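Local atomic coordinates of metallo-beta-lactamase family protein (Staphylococcus aureus, PDB entry 3R2U), a protein that probably works as a metal-dependent hydrolase of the metallo-beta-lactamase superfamily, holding a single iron ion and carrying a rhodanese-like domain. Residues 133-138 with 164-169; 40-45 with 51-56; 149-154 with 211-216; 127-132 with 153-158; 204-209 with 235-240. All blocks are in the same frame, centred on the assembly; numbering follows the deposited sequence.

Contact 1: 133-138 with 164-169. With FE (Fe (III) ion), chain E.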
# COMPACT_ATOMS: atom_id res chain seq x y z
N ILE A 133 -23.89 25.52 -9.03
CA ILE A 133 -23.48 25.07 -10.37
C ILE A 133 -24.73 24.70 -11.11
O ILE A 133 -25.60 24.03 -10.56
CB ILE A 133 -22.58 23.82 -10.35
CG1 ILE A 133 -21.35 24.00 -9.47
CG2 ILE A 133 -22.14 23.46 -11.80
CD1 ILE A 133 -20.62 22.68 -9.22
N LYS A 134 -24.83 25.14 -12.35
CA LYS A 134 -25.98 24.86 -13.17
C LYS A 134 -25.59 23.90 -14.28
O LYS A 134 -24.59 24.11 -14.96
CB LYS A 134 -26.52 26.16 -13.79
CG LYS A 134 -27.74 25.95 -14.68
CD LYS A 134 -28.09 27.22 -15.48
CE LYS A 134 -29.35 26.98 -16.30
NZ LYS A 134 -29.75 28.11 -17.18
N LEU A 135 -26.37 22.84 -14.45
CA LEU A 135 -26.20 21.92 -15.54
C LEU A 135 -27.46 21.93 -16.38
O LEU A 135 -28.57 21.73 -15.85
CB LEU A 135 -25.98 20.50 -15.03
CG LEU A 135 -24.74 20.22 -14.19
CD1 LEU A 135 -24.82 18.78 -13.73
CD2 LEU A 135 -23.47 20.48 -15.01
N LYS A 136 -27.31 22.15 -17.69
CA LYS A 136 -28.45 22.07 -18.59
C LYS A 136 -28.36 20.75 -19.31
O LYS A 136 -27.30 20.38 -19.83
CB LYS A 136 -28.48 23.23 -19.58
CG LYS A 136 -29.69 23.15 -20.56
CD LYS A 136 -29.94 24.46 -21.30
CE LYS A 136 -30.62 25.53 -20.39
NZ LYS A 136 -32.01 25.17 -19.90
N VAL A 137 -29.47 20.02 -19.28
CA VAL A 137 -29.57 18.73 -19.94
C VAL A 137 -29.85 18.97 -21.41
O VAL A 137 -30.76 19.73 -21.77
CB VAL A 137 -30.72 17.86 -19.34
CG1 VAL A 137 -30.89 16.55 -20.14
CG2 VAL A 137 -30.44 17.56 -17.86
N LEU A 138 -29.01 18.40 -22.26
CA LEU A 138 -29.22 18.47 -23.69
C LEU A 138 -29.44 17.04 -24.19
O LEU A 138 -28.64 16.16 -23.90
CB LEU A 138 -28.02 19.11 -24.39
CG LEU A 138 -27.63 20.56 -24.02
CD1 LEU A 138 -26.38 21.00 -24.81
CD2 LEU A 138 -28.75 21.54 -24.27
N GLY A 164 -18.29 24.06 -20.15
CA GLY A 164 -18.01 22.79 -20.79
C GLY A 164 -19.22 21.89 -20.89
O GLY A 164 -20.26 22.15 -20.29
N LEU A 165 -19.06 20.81 -21.65
CA LEU A 165 -20.12 19.86 -21.88
C LEU A 165 -19.66 18.46 -21.50
O LEU A 165 -18.64 17.98 -22.01
CB LEU A 165 -20.47 19.85 -23.35
CG LEU A 165 -21.63 18.94 -23.84
CD1 LEU A 165 -22.97 19.49 -23.39
CD2 LEU A 165 -21.58 18.80 -25.37
N PHE A 166 -20.40 17.82 -20.60
CA PHE A 166 -20.15 16.40 -20.29
C PHE A 166 -20.87 15.67 -21.40
O PHE A 166 -22.11 15.64 -21.43
CB PHE A 166 -20.71 16.03 -18.93
CG PHE A 166 -20.00 16.69 -17.82
CD1 PHE A 166 -18.78 16.19 -17.38
CD2 PHE A 166 -20.54 17.83 -17.21
CE1 PHE A 166 -18.09 16.79 -16.34
CE2 PHE A 166 -19.86 18.45 -16.16
CZ PHE A 166 -18.63 17.93 -15.73
N SER A 167 -20.10 15.13 -22.33
CA SER A 167 -20.63 14.57 -23.55
C SER A 167 -20.82 13.05 -23.63
O SER A 167 -21.25 12.55 -24.66
CB SER A 167 -19.76 15.03 -24.71
OG SER A 167 -18.44 14.51 -24.58
N GLY A 168 -20.51 12.31 -22.58
CA GLY A 168 -20.71 10.87 -22.63
C GLY A 168 -20.04 10.25 -23.84
O GLY A 168 -18.87 10.50 -24.10
N ASP A 169 -20.78 9.42 -24.58
CA ASP A 169 -20.28 8.79 -25.77
C ASP A 169 -20.81 9.47 -27.04
O ASP A 169 -20.78 8.88 -28.13
CB ASP A 169 -20.59 7.28 -25.76
CG ASP A 169 -19.78 6.52 -24.72
OD1 ASP A 169 -18.83 7.09 -24.15
OD2 ASP A 169 -20.09 5.36 -24.48
FE FE E . -21.78 4.01 -24.43
O HOH W 1 -21.13 3.45 -22.31
O HOH W 2 -23.61 2.52 -24.34
O HOH W 3 -20.53 2.46 -25.25
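The Phe166 ring is met at its edge, near its plane, by Leu135: CD2 of Leu135 lies 4.3 Å from CE2 of Phe166. Two other rings pack on Phe166. That of Trp216 meets it with planes about 45° apart, and that of Tyr40 forms an edge-to-face pair with it. On the opposite face of the sheet, Leu138 CD1 touches Leu165 CD1 at 4.0 Å, the two side chains crossing at a slant. Leu165 reaches this point with CG anti to the backbone N (chi1 -178°). The strands 133-139 and 164-168 are not neighbours. Both pair with strand 148-153, which runs between them, so their backbones do not pair and they meet by side chains. This is one of the two sheets that form the beta sandwich of the metallo-beta-lactamase fold, whose metal site lies at one end of the sandwich. The chain runs on from strand 164-168 to Asp169, which binds the iron through OD2 at 2.2 Å. His80, His143 and three waters complete the shell, the closest water 2.1 Å from the metal. The other carboxylate oxygen, OD1, is hydrogen-bonded to His219 ND1. Held at both oxygens, the group is probably limited in its rotation.

Contact 2: 40-45 with 51-56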
# COMPACT_ATOMS: atom_id res chain seq x y z
N TYR A 40 -16.59 11.98 -13.54
CA TYR A 40 -16.23 13.29 -13.03
C TYR A 40 -16.92 13.60 -11.72
O TYR A 40 -18.03 13.13 -11.45
CB TYR A 40 -16.66 14.37 -14.06
CG TYR A 40 -16.04 14.18 -15.45
CD1 TYR A 40 -16.64 13.35 -16.41
CD2 TYR A 40 -14.85 14.81 -15.80
CE1 TYR A 40 -16.07 13.16 -17.68
CE2 TYR A 40 -14.27 14.62 -17.07
CZ TYR A 40 -14.90 13.79 -18.00
OH TYR A 40 -14.33 13.60 -19.23
N LEU A 41 -16.23 14.38 -10.90
CA LEU A 41 -16.81 14.92 -9.68
C LEU A 41 -16.73 16.43 -9.82
O LEU A 41 -15.67 16.97 -10.16
CB LEU A 41 -16.05 14.46 -8.42
CG LEU A 41 -16.55 14.94 -7.05
CD1 LEU A 41 -17.88 14.31 -6.74
CD2 LEU A 41 -15.56 14.60 -5.94
N ILE A 42 -17.87 17.10 -9.67
CA ILE A 42 -17.95 18.55 -9.64
C ILE A 42 -18.53 18.92 -8.28
O ILE A 42 -19.35 18.19 -7.70
CB ILE A 42 -18.81 19.17 -10.78
CG1 ILE A 42 -20.24 18.62 -10.77
CG2 ILE A 42 -18.10 18.97 -12.15
CD1 ILE A 42 -21.11 19.14 -11.93
N GLY A 43 -18.08 20.04 -7.75
CA GLY A 43 -18.52 20.46 -6.45
C GLY A 43 -18.65 21.95 -6.31
O GLY A 43 -17.85 22.71 -6.85
N CYS A 44 -19.67 22.35 -5.55
CA CYS A 44 -19.95 23.76 -5.29
C CYS A 44 -19.25 24.14 -4.00
O CYS A 44 -19.61 23.65 -2.92
CB CYS A 44 -21.45 23.96 -5.14
SG CYS A 44 -21.96 25.63 -4.71
N GLN A 45 -18.26 25.00 -4.10
CA GLN A 45 -17.53 25.40 -2.89
C GLN A 45 -18.40 26.24 -1.94
O GLN A 45 -18.23 26.16 -0.72
CB GLN A 45 -16.21 26.10 -3.23
CG GLN A 45 -15.12 25.14 -3.80
CD GLN A 45 -14.65 24.04 -2.82
OE1 GLN A 45 -14.97 24.07 -1.62
NE2 GLN A 45 -13.86 23.09 -3.33
N MET A 51 -21.57 16.43 -7.24
CA MET A 51 -22.17 15.47 -8.13
C MET A 51 -21.16 14.58 -8.83
O MET A 51 -20.11 15.06 -9.27
CB MET A 51 -22.96 16.19 -9.23
CG MET A 51 -23.52 15.23 -10.30
SD MET A 51 -24.34 16.01 -11.69
CE MET A 51 -26.00 16.25 -11.04
N ILE A 52 -21.47 13.28 -8.93
CA ILE A 52 -20.65 12.35 -9.72
C ILE A 52 -21.34 12.15 -11.07
O ILE A 52 -22.53 11.83 -11.11
CB ILE A 52 -20.53 10.96 -9.11
CG1 ILE A 52 -20.02 11.00 -7.67
CG2 ILE A 52 -19.59 10.12 -9.96
CD1 ILE A 52 -20.19 9.66 -6.94
N ILE A 53 -20.60 12.31 -12.16
CA ILE A 53 -21.12 12.05 -13.50
C ILE A 53 -20.52 10.72 -14.02
O ILE A 53 -19.29 10.53 -13.98
CB ILE A 53 -20.81 13.19 -14.46
CG1 ILE A 53 -21.58 14.44 -13.99
CG2 ILE A 53 -21.21 12.81 -15.88
CD1 ILE A 53 -21.24 15.65 -14.72
N ASP A 54 -21.40 9.84 -14.49
CA ASP A 54 -21.06 8.50 -14.95
C ASP A 54 -20.27 7.67 -13.92
O ASP A 54 -19.22 7.13 -14.21
CB ASP A 54 -20.37 8.54 -16.34
CG ASP A 54 -21.35 8.88 -17.49
OD1 ASP A 54 -22.58 8.74 -17.27
OD2 ASP A 54 -20.88 9.22 -18.62
N PRO A 55 -20.82 7.52 -12.71
CA PRO A 55 -20.10 6.77 -11.71
C PRO A 55 -19.95 5.29 -11.99
O PRO A 55 -20.83 4.67 -12.56
CB PRO A 55 -20.99 6.91 -10.48
CG PRO A 55 -22.37 7.13 -11.04
CD PRO A 55 -22.12 8.00 -12.21
N ILE A 56 -18.80 4.75 -11.58
CA ILE A 56 -18.53 3.33 -11.63
C ILE A 56 -19.16 2.76 -10.35
O ILE A 56 -19.69 3.53 -9.53
CB ILE A 56 -17.03 3.02 -11.74
CG1 ILE A 56 -16.23 3.59 -10.55
CG2 ILE A 56 -16.48 3.61 -13.04
CD1 ILE A 56 -14.80 3.05 -10.47
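Tyr40 and Ile53 form one hydrogen-bonded pair of an antiparallel hairpin, and Ile42 and Met51 form the next. Ile53 N gives to Tyr40 O at 2.8 Å (N-H...O 166°), and Met51 N to Ile42 O at 2.9 Å. The return bonds, Tyr40 N to Ile53 O and Ile42 N to Met51 O, are both 3.1 Å. Leu41 and Ile52 make the non-hydrogen-bonded pair between them, and here the CA atoms come nearest each other. Ile52 CA sits 3.2 Å from Tyr40 O, as a CA-H...O contact. Leu41 CD1 lies 4.0 Å from Ile52 CG1 on the face covered by helix 60-69. On the other face Ile42 and Met51 run side by side, with Ile42 CG1 4.0 Å from Met51 CB. Ile42 and Ile53 meet more loosely, by their CD1 atoms at 4.5 Å. The pairing ends at Ile42, and the outer ends, Gln45 and Ile56, are partly exposed. Tyr40 OH bonds to Pro217 O, and Asp54 OD1 to Thr79 N and His82 NE2. The polar bonding across the hairpin is therefore all backbone, while the side chains that meet across the strands touch by carbon atoms alone, as suits a strand pair buried between helix 60-69 and the facing sheet.

Contact 3: 149-154 with 211-216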
# COMPACT_ATOMS: atom_id res chain seq x y z
N SER A 149 -26.39 14.94 -22.73
CA SER A 149 -25.16 15.61 -22.39
C SER A 149 -25.47 16.72 -21.39
O SER A 149 -26.59 17.26 -21.40
CB SER A 149 -24.51 16.18 -23.64
OG SER A 149 -24.05 15.14 -24.49
N PHE A 150 -24.50 17.07 -20.54
CA PHE A 150 -24.73 18.10 -19.53
C PHE A 150 -23.86 19.36 -19.75
O PHE A 150 -22.62 19.30 -19.75
CB PHE A 150 -24.49 17.51 -18.13
CG PHE A 150 -25.29 16.26 -17.86
CD1 PHE A 150 -26.58 16.33 -17.41
CD2 PHE A 150 -24.72 15.01 -18.01
CE1 PHE A 150 -27.30 15.16 -17.12
CE2 PHE A 150 -25.45 13.84 -17.73
CZ PHE A 150 -26.73 13.94 -17.30
N LEU A 151 -24.52 20.50 -19.95
CA LEU A 151 -23.84 21.78 -20.20
C LEU A 151 -23.70 22.52 -18.88
O LEU A 151 -24.70 22.96 -18.28
CB LEU A 151 -24.60 22.61 -21.21
CG LEU A 151 -23.94 23.93 -21.67
CD1 LEU A 151 -22.69 23.62 -22.50
CD2 LEU A 151 -24.95 24.77 -22.46
N LEU A 152 -22.46 22.69 -18.45
CA LEU A 152 -22.16 23.32 -17.17
C LEU A 152 -21.86 24.82 -17.28
O LEU A 152 -21.09 25.25 -18.15
CB LEU A 152 -20.98 22.60 -16.51
CG LEU A 152 -20.54 23.06 -15.10
CD1 LEU A 152 -19.79 21.93 -14.36
CD2 LEU A 152 -19.69 24.35 -15.13
N THR A 153 -22.49 25.58 -16.39
CA THR A 153 -22.24 27.01 -16.23
C THR A 153 -21.92 27.23 -14.74
O THR A 153 -22.71 26.82 -13.86
CB THR A 153 -23.41 27.84 -16.72
OG1 THR A 153 -23.67 27.52 -18.10
CG2 THR A 153 -23.12 29.36 -16.59
N ASP A 154 -20.78 27.87 -14.47
CA ASP A 154 -20.29 28.14 -13.11
C ASP A 154 -20.93 29.41 -12.54
O ASP A 154 -20.27 30.44 -12.33
CB ASP A 154 -18.76 28.26 -13.17
CG ASP A 154 -18.08 28.41 -11.78
OD1 ASP A 154 -18.75 28.29 -10.73
OD2 ASP A 154 -16.85 28.63 -11.78
N ASP A 211 -17.45 28.19 -29.09
CA ASP A 211 -16.31 27.36 -29.46
C ASP A 211 -15.25 27.18 -28.36
O ASP A 211 -14.41 26.29 -28.44
CB ASP A 211 -15.68 27.87 -30.76
CG ASP A 211 -16.51 27.50 -32.00
OD1 ASP A 211 -17.49 26.72 -31.88
OD2 ASP A 211 -16.16 27.98 -33.11
N TYR A 212 -15.30 28.01 -27.32
CA TYR A 212 -14.34 27.93 -26.22
C TYR A 212 -14.78 26.99 -25.07
O TYR A 212 -14.07 26.86 -24.03
CB TYR A 212 -14.07 29.33 -25.68
CG TYR A 212 -15.32 30.07 -25.21
CD1 TYR A 212 -15.99 29.68 -24.06
CD2 TYR A 212 -15.80 31.18 -25.90
CE1 TYR A 212 -17.11 30.34 -23.63
CE2 TYR A 212 -16.93 31.86 -25.47
CZ TYR A 212 -17.58 31.44 -24.33
OH TYR A 212 -18.70 32.09 -23.89
N ILE A 213 -15.95 26.35 -25.21
CA ILE A 213 -16.36 25.42 -24.16
C ILE A 213 -15.48 24.17 -24.22
O ILE A 213 -15.01 23.77 -25.29
CB ILE A 213 -17.84 24.98 -24.23
CG1 ILE A 213 -18.12 24.11 -25.45
CG2 ILE A 213 -18.77 26.21 -24.16
CD1 ILE A 213 -19.50 23.43 -25.40
N GLN A 214 -15.21 23.58 -23.06
CA GLN A 214 -14.49 22.32 -23.02
C GLN A 214 -15.44 21.16 -23.34
O GLN A 214 -16.65 21.30 -23.19
CB GLN A 214 -13.88 22.09 -21.66
CG GLN A 214 -12.86 23.14 -21.24
CD GLN A 214 -12.30 22.85 -19.87
OE1 GLN A 214 -11.96 21.72 -19.56
NE2 GLN A 214 -12.17 23.88 -19.05
N ILE A 215 -14.87 20.04 -23.79
CA ILE A 215 -15.62 18.82 -24.06
C ILE A 215 -15.08 17.79 -23.08
O ILE A 215 -13.89 17.48 -23.08
CB ILE A 215 -15.43 18.29 -25.52
CG1 ILE A 215 -15.91 19.30 -26.57
CG2 ILE A 215 -16.14 16.97 -25.72
CD1 ILE A 215 -17.32 19.74 -26.42
N TRP A 216 -15.94 17.28 -22.22
CA TRP A 216 -15.57 16.30 -21.22
C TRP A 216 -16.24 14.97 -21.55
O TRP A 216 -17.35 14.72 -21.12
CB TRP A 216 -16.01 16.80 -19.85
CG TRP A 216 -15.41 18.13 -19.47
CD1 TRP A 216 -14.10 18.49 -19.57
CD2 TRP A 216 -16.09 19.22 -18.86
NE1 TRP A 216 -13.93 19.77 -19.09
CE2 TRP A 216 -15.14 20.24 -18.64
CE3 TRP A 216 -17.42 19.46 -18.50
CZ2 TRP A 216 -15.47 21.47 -18.07
CZ3 TRP A 216 -17.75 20.68 -17.92
CH2 TRP A 216 -16.77 21.68 -17.71
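Leu152 meets the indole of Trp216 at its edge: CB of Leu152 lies 4.0 Å from CZ3 of Trp216, near the ring plane. A second touch is made on the other face of the sheet, where the branch ends of two side chains meet, Leu151 CD1 to Ile213 CD1 at 4.3 Å. Both contacts are apolar and neither is tight. The next shell fixes the indole. Trp216 NE1 donates to Gln214 OE1 at 2.8 Å, with an N-H...O angle of 152°. The donor stands well above the amide plane of Gln214 and is not on a lone pair. The bond ties together two side chains of one strand that lie two residues apart, and it satisfies the buried indole nitrogen. The amide of Gln214 has a further, weak bond from NE2 to Thr234 O of the second subunit. Ile232 of that subunit packs on both Gln214 and Trp216, so the second subunit packs directly on the indole. Phe27 of strand 25-32 adds another ring beside Trp216, and Met25 of the same strand touches Leu152. Strand 164-168 lies between strands 148-153 and 214-217, antiparallel to the first and parallel to the second. The chain passes from 164-168 to 214-217 by way of helix 191-206, a beta-alpha-beta crossover.

Contact 4: 127-132 with 153-158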
# COMPACT_ATOMS: atom_id res chain seq x y z
N ASP A 127 -32.92 21.80 -16.08
CA ASP A 127 -31.74 22.31 -15.41
C ASP A 127 -31.58 21.56 -14.11
O ASP A 127 -32.55 21.32 -13.43
CB ASP A 127 -31.86 23.80 -15.10
CG ASP A 127 -31.86 24.67 -16.35
OD1 ASP A 127 -31.17 24.32 -17.34
OD2 ASP A 127 -32.54 25.71 -16.32
N ILE A 128 -30.36 21.19 -13.78
CA ILE A 128 -30.04 20.52 -12.53
C ILE A 128 -29.05 21.45 -11.84
O ILE A 128 -28.09 21.87 -12.44
CB ILE A 128 -29.34 19.18 -12.77
CG1 ILE A 128 -30.15 18.27 -13.68
CG2 ILE A 128 -29.06 18.45 -11.45
CD1 ILE A 128 -29.37 17.06 -14.19
N TYR A 129 -29.31 21.79 -10.58
CA TYR A 129 -28.40 22.61 -9.81
C TYR A 129 -27.69 21.74 -8.76
O TYR A 129 -28.32 20.92 -8.07
CB TYR A 129 -29.12 23.77 -9.14
CG TYR A 129 -29.64 24.78 -10.13
CD1 TYR A 129 -30.94 24.69 -10.63
CD2 TYR A 129 -28.84 25.82 -10.58
CE1 TYR A 129 -31.42 25.62 -11.55
CE2 TYR A 129 -29.30 26.75 -11.50
CZ TYR A 129 -30.59 26.65 -11.98
OH TYR A 129 -31.04 27.55 -12.89
N VAL A 130 -26.37 21.88 -8.73
CA VAL A 130 -25.50 21.24 -7.76
C VAL A 130 -24.99 22.46 -6.98
O VAL A 130 -24.01 23.12 -7.37
CB VAL A 130 -24.36 20.46 -8.45
CG1 VAL A 130 -23.51 19.72 -7.42
CG2 VAL A 130 -24.94 19.48 -9.45
N GLY A 131 -25.66 22.78 -5.88
CA GLY A 131 -25.34 24.00 -5.16
C GLY A 131 -25.63 25.11 -6.17
O GLY A 131 -26.70 25.13 -6.78
N ASN A 132 -24.66 25.98 -6.42
CA ASN A 132 -24.86 27.07 -7.39
C ASN A 132 -24.43 26.72 -8.83
O ASN A 132 -24.58 27.55 -9.73
CB ASN A 132 -24.14 28.33 -6.93
CG ASN A 132 -24.66 28.84 -5.60
OD1 ASN A 132 -23.90 29.07 -4.67
ND2 ASN A 132 -25.96 29.00 -5.50
N THR A 153 -22.49 25.58 -16.39
CA THR A 153 -22.24 27.01 -16.23
C THR A 153 -21.92 27.23 -14.74
O THR A 153 -22.71 26.82 -13.86
CB THR A 153 -23.41 27.84 -16.72
OG1 THR A 153 -23.67 27.52 -18.10
CG2 THR A 153 -23.12 29.36 -16.59
N ASP A 154 -20.78 27.87 -14.47
CA ASP A 154 -20.29 28.14 -13.11
C ASP A 154 -20.93 29.41 -12.54
O ASP A 154 -20.27 30.44 -12.33
CB ASP A 154 -18.76 28.26 -13.17
CG ASP A 154 -18.08 28.41 -11.78
OD1 ASP A 154 -18.75 28.29 -10.73
OD2 ASP A 154 -16.85 28.63 -11.78
N GLU A 155 -22.23 29.34 -12.32
CA GLU A 155 -22.97 30.50 -11.84
C GLU A 155 -22.54 31.00 -10.46
O GLU A 155 -22.65 32.18 -10.19
CB GLU A 155 -24.47 30.23 -11.87
CG GLU A 155 -24.99 30.08 -13.28
CD GLU A 155 -26.51 30.17 -13.37
OE1 GLU A 155 -27.22 29.82 -12.41
OE2 GLU A 155 -26.98 30.59 -14.44
N GLY A 156 -22.04 30.12 -9.60
CA GLY A 156 -21.57 30.55 -8.27
C GLY A 156 -20.41 31.53 -8.38
O GLY A 156 -20.17 32.31 -7.47
N ALA A 157 -19.69 31.49 -9.49
CA ALA A 157 -18.58 32.41 -9.73
C ALA A 157 -19.07 33.61 -10.53
O ALA A 157 -18.27 34.44 -10.94
CB ALA A 157 -17.43 31.69 -10.48
N GLY A 158 -20.37 33.67 -10.79
CA GLY A 158 -20.96 34.76 -11.58
C GLY A 158 -20.78 34.61 -13.09
O GLY A 158 -20.99 35.55 -13.83
O HOH W 4 -26.74 28.89 -9.71
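Asn132 O and Glu155 OE1 grip the same water, which donates to both. It lies 2.5 Å from Asn132 O, a short bond, and 2.9 Å from Glu155 OE1. The remaining touches are close but not polar bonds. Glu155 CB packs 3.4 Å from Asn132 O. Asn132 CB lies 3.7 Å from Gly156 CA, directly against the glycine backbone. Glu155 OE1 also reaches the edge of the Tyr129 ring, in its plane, 3.8 Å from CE2. The ring and the carboxylate planes are 37° apart. Glu155 extends beyond CG, which carries its carboxylate past the turn to that ring. Asn132 belongs to the tight turn of the hairpin 127-130 and 133-139. Glu155 starts a short 3-10 segment after strand 148-153, just past an inverse gamma turn centred on Asp154. Lys134 touches both Tyr129 and Glu155. Besides direct packing, the two turns are bridged at the surface by one water, whose two hydrogens serve a backbone carbonyl and a carboxylate that is probably ionised.

Contact 5: 204-209 with 235-240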
# COMPACT_ATOMS: atom_id res chain seq x y z
N GLU A 204 -25.22 18.70 -35.41
CA GLU A 204 -25.71 19.95 -35.98
C GLU A 204 -26.11 20.93 -34.88
O GLU A 204 -25.69 22.08 -34.89
CB GLU A 204 -26.92 19.65 -36.90
CG GLU A 204 -27.48 20.86 -37.67
CD GLU A 204 -28.62 20.49 -38.61
OE1 GLU A 204 -28.79 21.19 -39.64
OE2 GLU A 204 -29.36 19.51 -38.36
N SER A 205 -26.91 20.46 -33.93
CA SER A 205 -27.39 21.30 -32.82
C SER A 205 -26.24 21.76 -31.90
O SER A 205 -26.18 22.92 -31.50
CB SER A 205 -28.48 20.57 -32.02
OG SER A 205 -27.94 19.45 -31.34
N ILE A 206 -25.26 20.91 -31.64
CA ILE A 206 -24.18 21.28 -30.72
C ILE A 206 -23.24 22.38 -31.27
O ILE A 206 -22.58 23.08 -30.50
CB ILE A 206 -23.36 20.03 -30.30
CG1 ILE A 206 -23.10 20.10 -28.81
CG2 ILE A 206 -22.11 19.84 -31.16
CD1 ILE A 206 -24.40 20.05 -28.00
N LYS A 207 -23.23 22.56 -32.59
CA LYS A 207 -22.37 23.53 -33.23
C LYS A 207 -22.61 24.99 -32.83
O LYS A 207 -21.68 25.81 -32.91
CB LYS A 207 -22.47 23.42 -34.75
CG LYS A 207 -21.85 22.15 -35.32
CD LYS A 207 -21.98 22.11 -36.85
CE LYS A 207 -21.43 20.82 -37.41
NZ LYS A 207 -21.62 20.71 -38.89
N ASP A 208 -23.82 25.28 -32.37
CA ASP A 208 -24.21 26.62 -31.97
C ASP A 208 -23.67 27.04 -30.61
O ASP A 208 -23.77 28.19 -30.24
CB ASP A 208 -25.74 26.72 -31.98
CG ASP A 208 -26.31 26.46 -33.35
OD1 ASP A 208 -25.60 26.73 -34.33
OD2 ASP A 208 -27.46 25.98 -33.43
N LEU A 209 -23.11 26.10 -29.87
CA LEU A 209 -22.52 26.41 -28.56
C LEU A 209 -21.21 27.20 -28.78
O LEU A 209 -20.62 27.13 -29.85
CB LEU A 209 -22.27 25.14 -27.76
CG LEU A 209 -23.55 24.45 -27.30
CD1 LEU A 209 -23.25 23.19 -26.52
CD2 LEU A 209 -24.43 25.44 -26.49
N SER A 235 -11.15 18.13 -24.55
CA SER A 235 -10.90 18.95 -25.71
C SER A 235 -11.76 20.19 -25.62
O SER A 235 -12.21 20.54 -24.53
CB SER A 235 -11.17 18.17 -26.98
OG SER A 235 -10.71 18.89 -28.09
N THR A 236 -11.94 20.88 -26.74
CA THR A 236 -12.80 22.05 -26.81
C THR A 236 -13.60 21.92 -28.08
O THR A 236 -13.17 21.27 -29.02
CB THR A 236 -11.99 23.37 -26.90
OG1 THR A 236 -11.38 23.46 -28.19
CG2 THR A 236 -10.95 23.42 -25.82
N LEU A 237 -14.74 22.58 -28.12
CA LEU A 237 -15.61 22.51 -29.28
C LEU A 237 -14.93 23.05 -30.53
O LEU A 237 -15.01 22.44 -31.60
CB LEU A 237 -16.93 23.24 -29.00
CG LEU A 237 -17.97 23.27 -30.14
CD1 LEU A 237 -18.28 21.86 -30.68
CD2 LEU A 237 -19.27 23.97 -29.69
N GLY A 238 -14.26 24.19 -30.39
CA GLY A 238 -13.58 24.81 -31.51
C GLY A 238 -12.47 23.93 -32.04
O GLY A 238 -12.22 23.91 -33.24
N TYR A 239 -11.80 23.19 -31.15
CA TYR A 239 -10.71 22.32 -31.58
C TYR A 239 -11.29 21.12 -32.31
O TYR A 239 -10.75 20.69 -33.32
CB TYR A 239 -9.78 21.88 -30.42
CG TYR A 239 -8.54 21.14 -30.93
CD1 TYR A 239 -7.45 21.84 -31.43
CD2 TYR A 239 -8.48 19.76 -30.91
CE1 TYR A 239 -6.32 21.18 -31.91
CE2 TYR A 239 -7.34 19.08 -31.39
CZ TYR A 239 -6.27 19.79 -31.89
OH TYR A 239 -5.14 19.15 -32.36
N GLU A 240 -12.40 20.58 -31.80
CA GLU A 240 -13.04 19.47 -32.45
C GLU A 240 -13.59 19.88 -33.82
O GLU A 240 -13.53 19.12 -34.77
CB GLU A 240 -14.13 18.86 -31.57
CG GLU A 240 -13.57 18.21 -30.31
CD GLU A 240 -12.57 17.12 -30.61
OE1 GLU A 240 -12.95 16.14 -31.29
OE2 GLU A 240 -11.40 17.23 -30.15
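Leu237 opens helix 237-243, and its side chain packs against the type I beta turn Ile206 to Leu209 at the C-terminal part of helix 191-206. The contact rests almost wholly on this one leucine. CG is anti to the backbone N (chi1 180°), which sends the branch end onto the turn. Leu237 CD2 lies 3.4 Å from Leu209 O and 3.5 Å from Ile206 O, with Leu209 CB 3.8 Å away. CD1 of Leu237 is turned to Ile206 CG2, at a looser 4.4 Å. The methyl group therefore rests on backbone carbonyls as well as on side chains. One of these carbonyls is already bonded within its own turn, since Leu209 N gives to Ile206 O at 3.1 Å. Lys241 NZ, one helical turn after Leu237, bonds to Lys207 O and adds a polar tie between the helix and the turn. Thr236 is the N-cap of helix 237-243. Its OG1 accepts from Tyr239 N at 3.0 Å, and it also bonds to Tyr212 O of the second subunit, so the cap lies at the contact with the second subunit. Glu240 OE1 is hydrogen-bonded to Asn244 ND2 and Gly174 N. Ser235 OG donates to Glu240 OE2 at 2.7 Å, reaching the oxygen on its anti side.

How the contacts relate
Contacts 1, 3, 4 and 5 all reach the sheet that runs from strand 127-130 to strand 235-236. Contact 2 lies in the facing sheet. Among the places where the sheets meet, Phe166 CD2 of contact 1 lies 3.4 Å from Ile53 CD1 of contact 2. Contacts 1 and 3 have centres about 6 Å apart and alternate along the chain. Contacts 3 and 5, centres about 10 Å apart, are joined by a probable hydrogen bond from Ile215 N to Ser235 O, and both touch the second subunit. Contact 4 shares Thr153 and Asp154 with contact 3. Contact 1 alone supplies a ligand of the iron; the Ile53 side chain of contact 2 is about 12 Å from the metal.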